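MRNA-binding protein PUF3 (Saccharomyces cerevisiae, PDB 3K49) binds recognition sequences in the 3'-UTRs of mRNAs, chiefly those for mitochondrial proteins, and promotes decay of COX17 mRNA by speeding its deadenylation. Local coordinates at residues A[84-89]-A[123-128]; A[135-140]-A[152-157]; A[254-259]-A[304-309]; A[270-275]-A[281-286]. One frame throughout, in Å; residues are numbered along the deposited sequence.

All four contacts lie in the Pumilio homology domain, an all-helical RNA-binding solenoid. Along the chain come contacts 1, 2 and 3, the segments of contact 3 enclosing contact 4 in sequence. Contacts 1 and 2 have centres about 18 Å apart and share a salt bridge, Glu123 OE2 to Lys156 NZ at 2.9 Å. Contacts 3 and 4, about 13 Å apart between centres, meet through Val255, whose CG2 lies 3.8 Å from Lys286 CB. The two pairs sit on opposite sides of the chain's centre, contacts 1 and 3 about 52 Å apart between centres. Contacts 1 and 3 join successive repeats, contact 4 packs two helices within one repeat, and contact 2 backs a base-reading helix.

Contact 1. Residues A[84-89]-A[123-128]; sequences KFFEFG and EYIDSN
Phe86, near the C-terminal end of helix 79-88, packs against Tyr124 and Ile125 where helix 114-124 gives way to a loop, joining Pumilio repeats 2 and 3 of the solenoid. Its carbonyl oxygen O comes within 3.5 Å of Tyr124 CB, and its own CB lies 4.2 Å from that same CB. The Phe86 ring, with CG beside the backbone N and anti to the carbonyl carbon (chi1 -78°), runs alongside the Ile125 side chain, so that CE2 meets CG2 of Ile125 at 3.7 Å. Leu97 of helix 91-101 and Val117 and Ala121 of helix 114-124 also touch the side chain of Phe86, a buried residue. One residue on, Glu87 lays its backbone over the tyrosine: CA stands 4.1 Å from the centroid of the Tyr124 ring and 12° off the ring normal, a CH-pi contact over the face. The extended Glu87 chain then runs beside the ring, and its carboxylate forms a salt bridge with Lys120. A serine in place of Tyr124 would probably leave the backbone at Phe86 and Glu87 without its aromatic cover and open a gap between the two repeats. Between these two segments, which bury 215 Å² in all, the contact is packing, while the Glu87-Lys120 salt bridge adds a charged tie between the repeats. At the phenol end of the tyrosine, Glu87 CG lies 3.7 Å from Tyr124 OH.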
# COMPACT_ATOMS: atom_id res chain seq x y z
N LYS A 84 -22.45 -8.39 -5.15
CA LYS A 84 -23.39 -8.60 -4.05
C LYS A 84 -23.82 -10.05 -4.00
O LYS A 84 -24.17 -10.55 -2.95
CB LYS A 84 -24.62 -7.69 -4.12
CG LYS A 84 -24.35 -6.25 -3.77
CD LYS A 84 -24.01 -6.08 -2.32
CE LYS A 84 -23.23 -4.80 -2.13
NZ LYS A 84 -22.18 -4.65 -3.19
N PHE A 85 -23.80 -10.73 -5.13
CA PHE A 85 -24.11 -12.15 -5.08
C PHE A 85 -23.02 -12.99 -4.40
O PHE A 85 -23.31 -14.06 -3.86
CB PHE A 85 -24.52 -12.69 -6.45
CG PHE A 85 -25.98 -12.47 -6.75
CD1 PHE A 85 -26.39 -11.49 -7.65
CD2 PHE A 85 -26.96 -13.22 -6.08
CE1 PHE A 85 -27.74 -11.27 -7.91
CE2 PHE A 85 -28.31 -13.01 -6.33
CZ PHE A 85 -28.70 -12.04 -7.25
N PHE A 86 -21.77 -12.51 -4.42
CA PHE A 86 -20.71 -13.18 -3.65
C PHE A 86 -20.84 -12.87 -2.15
O PHE A 86 -20.58 -13.70 -1.30
CB PHE A 86 -19.30 -12.85 -4.17
CG PHE A 86 -18.92 -13.60 -5.43
CD1 PHE A 86 -18.82 -12.94 -6.65
CD2 PHE A 86 -18.67 -14.97 -5.39
CE1 PHE A 86 -18.47 -13.62 -7.81
CE2 PHE A 86 -18.33 -15.67 -6.54
CZ PHE A 86 -18.22 -15.01 -7.75
N GLU A 87 -21.26 -11.65 -1.85
CA GLU A 87 -21.46 -11.21 -0.48
C GLU A 87 -22.75 -11.78 0.17
O GLU A 87 -22.75 -12.21 1.34
CB GLU A 87 -21.47 -9.69 -0.47
CG GLU A 87 -21.46 -9.04 0.89
CD GLU A 87 -21.20 -7.54 0.81
OE1 GLU A 87 -21.10 -6.88 1.87
OE2 GLU A 87 -21.10 -7.01 -0.32
N PHE A 88 -23.85 -11.77 -0.57
CA PHE A 88 -25.15 -12.14 0.01
C PHE A 88 -25.72 -13.39 -0.61
O PHE A 88 -26.84 -13.78 -0.28
CB PHE A 88 -26.15 -10.97 -0.11
CG PHE A 88 -25.73 -9.77 0.68
CD1 PHE A 88 -25.20 -8.66 0.05
CD2 PHE A 88 -25.81 -9.78 2.07
CE1 PHE A 88 -24.77 -7.56 0.80
CE2 PHE A 88 -25.38 -8.69 2.82
CZ PHE A 88 -24.86 -7.58 2.18
N GLY A 89 -24.96 -14.01 -1.50
CA GLY A 89 -25.44 -15.16 -2.24
C GLY A 89 -25.34 -16.46 -1.47
O GLY A 89 -24.65 -16.53 -0.45
N GLU A 123 -12.29 -13.04 -1.84
CA GLU A 123 -12.71 -12.81 -0.47
C GLU A 123 -13.81 -13.75 0.03
O GLU A 123 -13.87 -14.04 1.24
CB GLU A 123 -13.21 -11.36 -0.34
CG GLU A 123 -12.14 -10.36 0.00
CD GLU A 123 -12.68 -8.95 0.04
OE1 GLU A 123 -13.88 -8.81 -0.22
OE2 GLU A 123 -11.93 -7.99 0.32
N TYR A 124 -14.71 -14.21 -0.85
CA TYR A 124 -15.91 -14.92 -0.39
C TYR A 124 -16.04 -16.41 -0.70
O TYR A 124 -16.81 -17.09 -0.04
CB TYR A 124 -17.19 -14.18 -0.80
CG TYR A 124 -17.42 -12.93 -0.01
CD1 TYR A 124 -18.10 -12.97 1.20
CD2 TYR A 124 -16.94 -11.70 -0.46
CE1 TYR A 124 -18.32 -11.83 1.94
CE2 TYR A 124 -17.15 -10.55 0.28
CZ TYR A 124 -17.84 -10.62 1.49
OH TYR A 124 -18.05 -9.48 2.24
N ILE A 125 -15.31 -16.92 -1.68
CA ILE A 125 -15.46 -18.32 -2.07
C ILE A 125 -14.59 -19.25 -1.22
O ILE A 125 -13.80 -18.79 -0.39
CB ILE A 125 -15.19 -18.51 -3.57
CG1 ILE A 125 -13.75 -18.12 -3.90
CG2 ILE A 125 -16.13 -17.65 -4.36
CD1 ILE A 125 -13.37 -18.31 -5.35
N ASP A 126 -14.73 -20.56 -1.40
CA ASP A 126 -13.99 -21.48 -0.54
C ASP A 126 -12.54 -21.62 -0.99
O ASP A 126 -12.22 -21.44 -2.18
CB ASP A 126 -14.69 -22.85 -0.40
CG ASP A 126 -14.64 -23.68 -1.69
OD1 ASP A 126 -13.73 -23.48 -2.53
OD2 ASP A 126 -15.52 -24.56 -1.86
N SER A 127 -11.69 -21.96 -0.04
CA SER A 127 -10.25 -21.90 -0.24
C SER A 127 -9.82 -22.62 -1.51
O SER A 127 -8.93 -22.16 -2.22
CB SER A 127 -9.51 -22.44 0.99
OG SER A 127 -9.53 -23.86 1.01
N ASN A 128 -10.48 -23.74 -1.81
CA ASN A 128 -10.13 -24.53 -2.99
C ASN A 128 -10.49 -23.85 -4.29
O ASN A 128 -9.80 -24.00 -5.29
CB ASN A 128 -10.81 -25.90 -2.93
CG ASN A 128 -10.34 -26.72 -1.75
OD1 ASN A 128 -9.16 -26.68 -1.38
ND2 ASN A 128 -11.26 -27.47 -1.15

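Contact 2. Residues A[135-140]-A[152-157]; sequences LELSDS and HVIQKA. With nucleotides of chain B.
In Pumilio repeat 4, Leu137 packs against Val153 and Ile154 behind helix 150-160, whose other side reads adenine A7 and stacks on A8 of the bound RNA (chain B). Leu137 CD1 is the atom that does the touching: it lies 4.1 Å from Val153 CG1 and 4.4 Å from Ile154 CD1. The leucine and valine side chains cross at about a right angle, and the total buried area is small, 89 Å². Leu137 also starts a type I turn, closed by the bond from Ser140 N to Leu137 O, which leads the chain into helix 141-146.

On the RNA side, Gln155 grips the Hoogsteen edge of A7 of chain B with two nearly straight bonds. The N6 amino group of A7 donates to Gln155 OE1 at 2.9 Å (166° at the hydrogen), and Gln155 NE2 donates to N7 of A7 at 2.9 Å (169°). Beyond CG the glutamine chain is extended (chi2 173°), which carries its amide out to the base. His152 lies against the next nucleotide: C5 of A8 of chain B stands 3.2 Å above the imidazole plane, over the ring's centre, while O2' of A7 sits at the ring's edge. One turn of helix thus offers a base-recognising amide and a stacking ring, as in other Pumilio repeats.

Around this core, helix 105-110 covers Leu137 through Met105 and Lys106, Met144 of helix 141-146 touches both Leu137 and Ile154, and helix 114-124 meets Val153 through Ile118.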
# COMPACT_ATOMS: atom_id res chain seq x y z
N LEU A 135 -4.72 -20.34 -10.22
CA LEU A 135 -3.83 -21.20 -11.02
C LEU A 135 -3.84 -20.85 -12.50
O LEU A 135 -2.91 -21.20 -13.23
CB LEU A 135 -4.19 -22.67 -10.84
CG LEU A 135 -3.29 -23.48 -9.90
CD1 LEU A 135 -4.09 -24.26 -8.89
CD2 LEU A 135 -2.40 -24.40 -10.69
N GLU A 136 -4.89 -20.18 -12.95
CA GLU A 136 -5.03 -19.84 -14.37
C GLU A 136 -4.11 -18.70 -14.74
O GLU A 136 -3.96 -18.37 -15.92
CB GLU A 136 -6.47 -19.47 -14.70
CG GLU A 136 -7.45 -20.62 -14.59
CD GLU A 136 -8.87 -20.22 -14.96
OE1 GLU A 136 -9.03 -19.38 -15.88
OE2 GLU A 136 -9.81 -20.75 -14.33
N LEU A 137 -3.52 -18.08 -13.71
CA LEU A 137 -2.64 -16.95 -13.90
C LEU A 137 -1.19 -17.38 -13.74
O LEU A 137 -0.29 -16.54 -13.77
CB LEU A 137 -2.98 -15.83 -12.91
CG LEU A 137 -4.40 -15.27 -12.97
CD1 LEU A 137 -4.69 -14.38 -11.76
CD2 LEU A 137 -4.64 -14.52 -14.27
N SER A 138 -0.97 -18.68 -13.62
CA SER A 138 0.34 -19.21 -13.25
C SER A 138 1.48 -18.89 -14.24
O SER A 138 2.65 -18.89 -13.87
CB SER A 138 0.27 -20.72 -12.98
OG SER A 138 -0.11 -21.42 -14.16
N ASP A 139 1.13 -18.59 -15.49
CA ASP A 139 2.12 -18.29 -16.51
C ASP A 139 2.08 -16.84 -16.95
O ASP A 139 2.72 -16.48 -17.95
CB ASP A 139 1.87 -19.15 -17.74
CG ASP A 139 1.98 -20.61 -17.45
OD1 ASP A 139 3.12 -21.10 -17.23
OD2 ASP A 139 0.93 -21.27 -17.42
N SER A 140 1.35 -16.02 -16.21
CA SER A 140 1.10 -14.64 -16.64
C SER A 140 1.37 -13.68 -15.51
O SER A 140 0.95 -12.52 -15.56
CB SER A 140 -0.34 -14.49 -17.12
OG SER A 140 -0.69 -15.50 -18.04
N HIS A 152 -3.80 -5.84 -8.75
CA HIS A 152 -4.66 -5.89 -7.58
C HIS A 152 -5.16 -7.30 -7.35
O HIS A 152 -5.35 -7.73 -6.21
CB HIS A 152 -5.82 -4.94 -7.72
CG HIS A 152 -5.44 -3.50 -7.73
ND1 HIS A 152 -5.48 -2.71 -6.60
CD2 HIS A 152 -5.04 -2.68 -8.74
CE1 HIS A 152 -5.12 -1.48 -6.91
NE2 HIS A 152 -4.85 -1.44 -8.20
N VAL A 153 -5.36 -8.05 -8.42
CA VAL A 153 -5.83 -9.42 -8.31
C VAL A 153 -4.75 -10.28 -7.71
O VAL A 153 -5.03 -11.12 -6.84
CB VAL A 153 -6.15 -9.97 -9.69
CG1 VAL A 153 -6.51 -11.44 -9.61
CG2 VAL A 153 -7.23 -9.14 -10.34
N ILE A 154 -3.51 -10.07 -8.19
CA ILE A 154 -2.32 -10.69 -7.64
C ILE A 154 -2.19 -10.43 -6.13
O ILE A 154 -2.01 -11.38 -5.37
CB ILE A 154 -1.03 -10.20 -8.33
CG1 ILE A 154 -1.03 -10.62 -9.81
CG2 ILE A 154 0.21 -10.78 -7.60
CD1 ILE A 154 -1.28 -12.12 -10.01
N GLN A 155 -2.27 -9.17 -5.73
CA GLN A 155 -2.18 -8.79 -4.32
C GLN A 155 -3.29 -9.49 -3.50
O GLN A 155 -3.05 -10.05 -2.44
CB GLN A 155 -2.31 -7.27 -4.16
CG GLN A 155 -1.07 -6.45 -4.50
CD GLN A 155 -1.35 -4.95 -4.49
OE1 GLN A 155 -1.64 -4.37 -3.45
NE2 GLN A 155 -1.26 -4.31 -5.66
N LYS A 156 -4.50 -9.44 -4.03
CA LYS A 156 -5.64 -10.08 -3.40
C LYS A 156 -5.39 -11.58 -3.23
O LYS A 156 -5.65 -12.16 -2.16
CB LYS A 156 -6.90 -9.82 -4.23
CG LYS A 156 -8.18 -10.35 -3.59
CD LYS A 156 -8.40 -9.81 -2.18
CE LYS A 156 -8.76 -8.34 -2.23
NZ LYS A 156 -9.34 -7.86 -0.96
N ALA A 157 -4.88 -12.21 -4.29
CA ALA A 157 -4.51 -13.62 -4.23
C ALA A 157 -3.48 -13.90 -3.13
O ALA A 157 -3.60 -14.86 -2.35
CB ALA A 157 -4.02 -14.12 -5.57
P A B 8 -3.52 3.66 -11.09
OP1 A B 8 -2.46 3.41 -12.09
OP2 A B 8 -3.92 5.05 -10.76
O5' A B 8 -4.84 2.88 -11.55
C5' A B 8 -5.95 2.76 -10.67
C4' A B 8 -7.05 1.95 -11.31
O4' A B 8 -6.86 0.56 -11.01
C3' A B 8 -8.45 2.25 -10.79
O3' A B 8 -8.97 3.36 -11.50
C2' A B 8 -9.21 0.97 -11.14
O2' A B 8 -9.69 0.92 -12.46
C1' A B 8 -8.11 -0.10 -11.03
N9 A B 8 -8.22 -0.97 -9.86
C8 A B 8 -8.36 -2.33 -9.89
N7 A B 8 -8.46 -2.89 -8.71
C5 A B 8 -8.37 -1.82 -7.83
C6 A B 8 -8.40 -1.75 -6.43
N6 A B 8 -8.53 -2.82 -5.65
N1 A B 8 -8.27 -0.53 -5.86
C2 A B 8 -8.13 0.54 -6.66
N3 A B 8 -8.09 0.59 -7.99
C4 A B 8 -8.21 -0.63 -8.52
P A B 7 -0.96 6.90 -6.54
OP1 A B 7 -1.51 7.64 -7.71
OP2 A B 7 -1.40 7.26 -5.17
O5' A B 7 -1.23 5.35 -6.79
C5' A B 7 -0.50 4.68 -7.82
C4' A B 7 -1.24 3.45 -8.32
O4' A B 7 -1.03 2.34 -7.42
C3' A B 7 -2.75 3.51 -8.57
O3' A B 7 -2.99 2.85 -9.80
C2' A B 7 -3.29 2.58 -7.48
O2' A B 7 -4.54 1.95 -7.77
C1' A B 7 -2.17 1.54 -7.49
N9 A B 7 -2.14 0.55 -6.42
C8 A B 7 -1.89 -0.79 -6.59
N7 A B 7 -1.93 -1.47 -5.47
C5 A B 7 -2.22 -0.52 -4.51
C6 A B 7 -2.39 -0.62 -3.13
N6 A B 7 -2.26 -1.77 -2.46
N1 A B 7 -2.69 0.51 -2.45
C2 A B 7 -2.78 1.67 -3.14
N3 A B 7 -2.62 1.89 -4.44
C4 A B 7 -2.34 0.73 -5.08

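Contact 3. Residues A[254-259]-A[304-309]; sequences NVVEYS and MILMIK
Met307 and Val256 bury most of the surface in this helix-to-helix joint, with Ser259 next, where helix 255-259 of Pumilio repeat 7 stacks on helix 303-308 of repeat 8. The local axes are 10.1 Å apart and only 5° from parallel, the side-by-side stacking of equivalent helices in an alpha solenoid. Met307 contributes 68 Å², and its side chain bends at the thioether (chi3 59°), which separates its two contacts. SD lies 4.2 Å from Val256 CG2, whereas CE turns to Ser259. Val256 also meets Leu306, CG1 to CD1 at 4.5 Å, a looser touch nearer the outside. Ala313 and Ile317 of helix 313-323 cover Met307 as well, and Ala313 and Val316 touch Ser259.

Ser259 OG turns back along its own helix to donate to Val255 O at 2.7 Å, and the backbone N of Ser259 reaches that oxygen from the opposite face of the carbonyl plane. A glycine in place of Ser259 is likely to leave Val255 O without its second donor and the Met307 methyl freer to turn beside a small gap. As built, that methyl, CE, rests 3.7 Å from Ser259 OG and 4.0 Å from Ser259 CB.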
# COMPACT_ATOMS: atom_id res chain seq x y z
N ASN A 254 25.29 8.50 4.95
CA ASN A 254 24.78 9.54 4.06
C ASN A 254 23.75 10.44 4.70
O ASN A 254 22.95 11.08 3.99
CB ASN A 254 24.16 8.89 2.82
CG ASN A 254 25.18 8.15 1.99
OD1 ASN A 254 25.87 8.75 1.16
ND2 ASN A 254 25.30 6.84 2.23
N VAL A 255 23.76 10.50 6.02
CA VAL A 255 22.66 11.10 6.75
C VAL A 255 22.21 12.42 6.17
O VAL A 255 21.01 12.65 5.98
CB VAL A 255 23.02 11.36 8.20
CG1 VAL A 255 21.85 12.04 8.88
CG2 VAL A 255 23.35 10.05 8.89
N VAL A 256 23.16 13.29 5.90
CA VAL A 256 22.81 14.63 5.47
C VAL A 256 22.22 14.68 4.05
O VAL A 256 21.22 15.36 3.84
CB VAL A 256 24.00 15.60 5.62
CG1 VAL A 256 23.69 16.94 4.94
CG2 VAL A 256 24.30 15.79 7.09
N GLU A 257 22.84 13.98 3.10
CA GLU A 257 22.39 14.05 1.71
C GLU A 257 21.00 13.43 1.55
O GLU A 257 20.15 13.97 0.83
CB GLU A 257 23.36 13.35 0.75
CG GLU A 257 23.06 13.67 -0.72
CD GLU A 257 23.18 12.45 -1.64
OE1 GLU A 257 24.23 11.76 -1.59
OE2 GLU A 257 22.23 12.19 -2.43
N TYR A 258 20.77 12.30 2.20
CA TYR A 258 19.45 11.69 2.18
C TYR A 258 18.39 12.60 2.80
O TYR A 258 17.30 12.77 2.24
CB TYR A 258 19.46 10.34 2.91
CG TYR A 258 20.23 9.27 2.18
CD1 TYR A 258 20.56 8.09 2.81
CD2 TYR A 258 20.60 9.42 0.85
CE1 TYR A 258 21.25 7.10 2.16
CE2 TYR A 258 21.29 8.42 0.18
CZ TYR A 258 21.62 7.26 0.85
OH TYR A 258 22.31 6.23 0.24
N SER A 259 18.72 13.21 3.94
CA SER A 259 17.80 14.12 4.60
C SER A 259 17.35 15.25 3.69
O SER A 259 16.28 15.82 3.88
CB SER A 259 18.42 14.69 5.88
OG SER A 259 18.70 13.66 6.81
N MET A 304 23.69 19.80 11.21
CA MET A 304 22.47 20.36 11.80
C MET A 304 21.93 21.54 11.01
O MET A 304 20.76 21.56 10.62
CB MET A 304 22.73 20.80 13.23
CG MET A 304 22.94 19.66 14.20
SD MET A 304 21.36 18.98 14.74
CE MET A 304 20.60 20.46 15.41
N ILE A 305 22.79 22.53 10.78
CA ILE A 305 22.36 23.78 10.16
C ILE A 305 22.00 23.61 8.69
O ILE A 305 21.05 24.22 8.21
CB ILE A 305 23.45 24.86 10.26
CG1 ILE A 305 23.84 25.09 11.72
CG2 ILE A 305 22.98 26.15 9.61
CD1 ILE A 305 22.69 25.55 12.59
N LEU A 306 22.78 22.79 7.99
CA LEU A 306 22.46 22.46 6.60
C LEU A 306 21.09 21.80 6.55
O LEU A 306 20.35 21.94 5.58
CB LEU A 306 23.49 21.51 6.01
CG LEU A 306 24.88 22.04 5.68
CD1 LEU A 306 25.78 20.88 5.28
CD2 LEU A 306 24.81 23.08 4.57
N MET A 307 20.77 21.05 7.60
CA MET A 307 19.52 20.32 7.68
C MET A 307 18.33 21.22 8.05
O MET A 307 17.30 21.19 7.38
CB MET A 307 19.65 19.13 8.64
CG MET A 307 20.43 17.97 8.02
SD MET A 307 20.72 16.60 9.14
CE MET A 307 19.04 16.13 9.57
N ILE A 308 18.49 22.02 9.10
CA ILE A 308 17.44 22.95 9.52
C ILE A 308 16.96 23.85 8.38
O ILE A 308 15.78 24.21 8.33
CB ILE A 308 17.92 23.86 10.67
CG1 ILE A 308 18.36 23.02 11.86
CG2 ILE A 308 16.81 24.82 11.08
CD1 ILE A 308 18.94 23.85 13.00
N LYS A 309 17.86 24.19 7.48
CA LYS A 309 17.55 25.13 6.40
C LYS A 309 16.97 24.46 5.15
O LYS A 309 16.55 25.15 4.22
CB LYS A 309 18.80 25.91 6.00
CG LYS A 309 19.33 26.85 7.07
CD LYS A 309 20.56 27.59 6.60
CE LYS A 309 21.08 28.53 7.68
NZ LYS A 309 22.29 29.28 7.23

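Contact 4. Residues A[270-275]-A[281-286]; sequences KSILYG and DLIISK
Within Pumilio repeat 7, helices 264-274 and 277-284 form a short helical hairpin, and Ser271 and Ile272 of the first meet Ile283 of the second. Ile283 buries the largest share of the contact, 55 of 134 Å², and it divides its touch between two branches. Its end methyl CD1 reaches Ser271 CB at 3.6 Å, the closest approach of the contact, and also lies 4.1 Å from Ile272 CG2. The gamma branch CG2 meets Ile272 CG2 at 3.8 Å. The two isoleucines cross at about a right angle, and the single methyl CG2 of Ile272 lies near both branches of Ile283. That methyl is available because chi1 of Ile272 is 66°: CG1 takes the crowded position between backbone N and carbonyl carbon, while CG2 lies anti to the carbonyl carbon.

The serine offers carbon rather than oxygen to the contact, since Ser271 OG is hydrogen-bonded to the backbone O of Val267 one turn earlier. Its polar atom is therefore satisfied although the residue is buried. The first helix ends at Gly275, whose N donates to Ser271 O at 2.8 Å; a beta carbon built here would lie only 2.6 Å from Ser271 O, which is consistent with a glycine at this position.

Ile248 of helix 238-252 touches both Ser271 and Ile283, and Leu320 of helix 313-323 touches Ile272. Apolar side chains packed between consecutive helices of one unit, with helices from earlier and later in the chain closing over them, are in keeping with the three-helix Pumilio repeat of a PUF solenoid.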
# COMPACT_ATOMS: atom_id res chain seq x y z
N LYS A 270 12.16 6.96 9.19
CA LYS A 270 11.81 5.62 9.64
C LYS A 270 13.01 4.98 10.32
O LYS A 270 12.84 4.23 11.28
CB LYS A 270 11.37 4.75 8.46
CG LYS A 270 10.08 5.22 7.83
CD LYS A 270 8.91 5.08 8.81
CE LYS A 270 7.77 6.05 8.46
NZ LYS A 270 8.25 7.47 8.41
N SER A 271 14.20 5.28 9.81
CA SER A 271 15.44 4.75 10.37
C SER A 271 15.50 5.08 11.84
O SER A 271 15.66 4.20 12.67
CB SER A 271 16.66 5.35 9.67
OG SER A 271 16.75 4.92 8.33
N ILE A 272 15.37 6.37 12.16
CA ILE A 272 15.48 6.82 13.55
C ILE A 272 14.22 6.50 14.36
O ILE A 272 14.27 6.41 15.59
CB ILE A 272 15.85 8.32 13.64
CG1 ILE A 272 14.74 9.20 13.10
CG2 ILE A 272 17.14 8.61 12.87
CD1 ILE A 272 15.18 10.64 12.95
N LEU A 273 13.10 6.29 13.67
CA LEU A 273 11.86 5.95 14.34
C LEU A 273 11.81 4.47 14.72
O LEU A 273 11.41 4.13 15.83
CB LEU A 273 10.66 6.29 13.46
CG LEU A 273 9.30 5.86 13.99
CD1 LEU A 273 9.11 6.36 15.41
CD2 LEU A 273 8.19 6.34 13.09
N TYR A 274 12.23 3.59 13.81
CA TYR A 274 12.12 2.15 14.05
C TYR A 274 13.44 1.42 14.30
O TYR A 274 13.44 0.22 14.58
CB TYR A 274 11.33 1.49 12.92
CG TYR A 274 9.90 1.95 12.88
CD1 TYR A 274 9.05 1.73 13.96
CD2 TYR A 274 9.39 2.62 11.78
CE1 TYR A 274 7.73 2.16 13.94
CE2 TYR A 274 8.08 3.05 11.75
CZ TYR A 274 7.25 2.82 12.83
OH TYR A 274 5.94 3.25 12.80
N GLY A 275 14.56 2.11 14.21
CA GLY A 275 15.83 1.49 14.51
C GLY A 275 16.01 1.23 15.99
O GLY A 275 15.46 1.94 16.83
N ASP A 281 21.51 5.59 17.58
CA ASP A 281 22.62 6.40 18.04
C ASP A 281 23.68 6.48 16.95
O ASP A 281 24.34 7.51 16.78
CB ASP A 281 23.19 5.83 19.34
CG ASP A 281 22.23 5.96 20.52
OD1 ASP A 281 21.77 7.10 20.79
OD2 ASP A 281 21.94 4.94 21.18
N LEU A 282 23.83 5.39 16.22
CA LEU A 282 24.71 5.35 15.06
C LEU A 282 24.39 6.46 14.06
O LEU A 282 25.29 7.05 13.47
CB LEU A 282 24.62 3.99 14.38
CG LEU A 282 25.61 3.81 13.24
CD1 LEU A 282 26.94 4.37 13.67
CD2 LEU A 282 25.72 2.34 12.85
N ILE A 283 23.11 6.73 13.86
CA ILE A 283 22.69 7.74 12.91
C ILE A 283 22.81 9.14 13.49
O ILE A 283 23.22 10.08 12.80
CB ILE A 283 21.24 7.50 12.45
CG1 ILE A 283 21.13 6.17 11.69
CG2 ILE A 283 20.73 8.66 11.60
CD1 ILE A 283 19.71 5.74 11.45
N ILE A 284 22.42 9.29 14.75
CA ILE A 284 22.38 10.60 15.38
C ILE A 284 23.78 11.12 15.67
O ILE A 284 24.03 12.32 15.68
CB ILE A 284 21.54 10.57 16.66
CG1 ILE A 284 20.13 10.05 16.34
CG2 ILE A 284 21.48 11.95 17.31
CD1 ILE A 284 19.22 9.93 17.52
N SER A 285 24.71 10.19 15.89
CA SER A 285 26.10 10.55 16.15
C SER A 285 26.76 11.19 14.93
O SER A 285 27.92 11.61 14.99
CB SER A 285 26.90 9.31 16.59
OG SER A 285 27.06 8.40 15.52
N LYS A 286 26.02 11.27 13.83
CA LYS A 286 26.53 11.89 12.61
C LYS A 286 26.16 13.37 12.58
O LYS A 286 26.78 14.16 11.87
CB LYS A 286 25.96 11.18 11.38
CG LYS A 286 26.29 9.70 11.31
CD LYS A 286 27.77 9.48 11.03
CE LYS A 286 28.09 8.00 10.90
NZ LYS A 286 29.45 7.79 10.31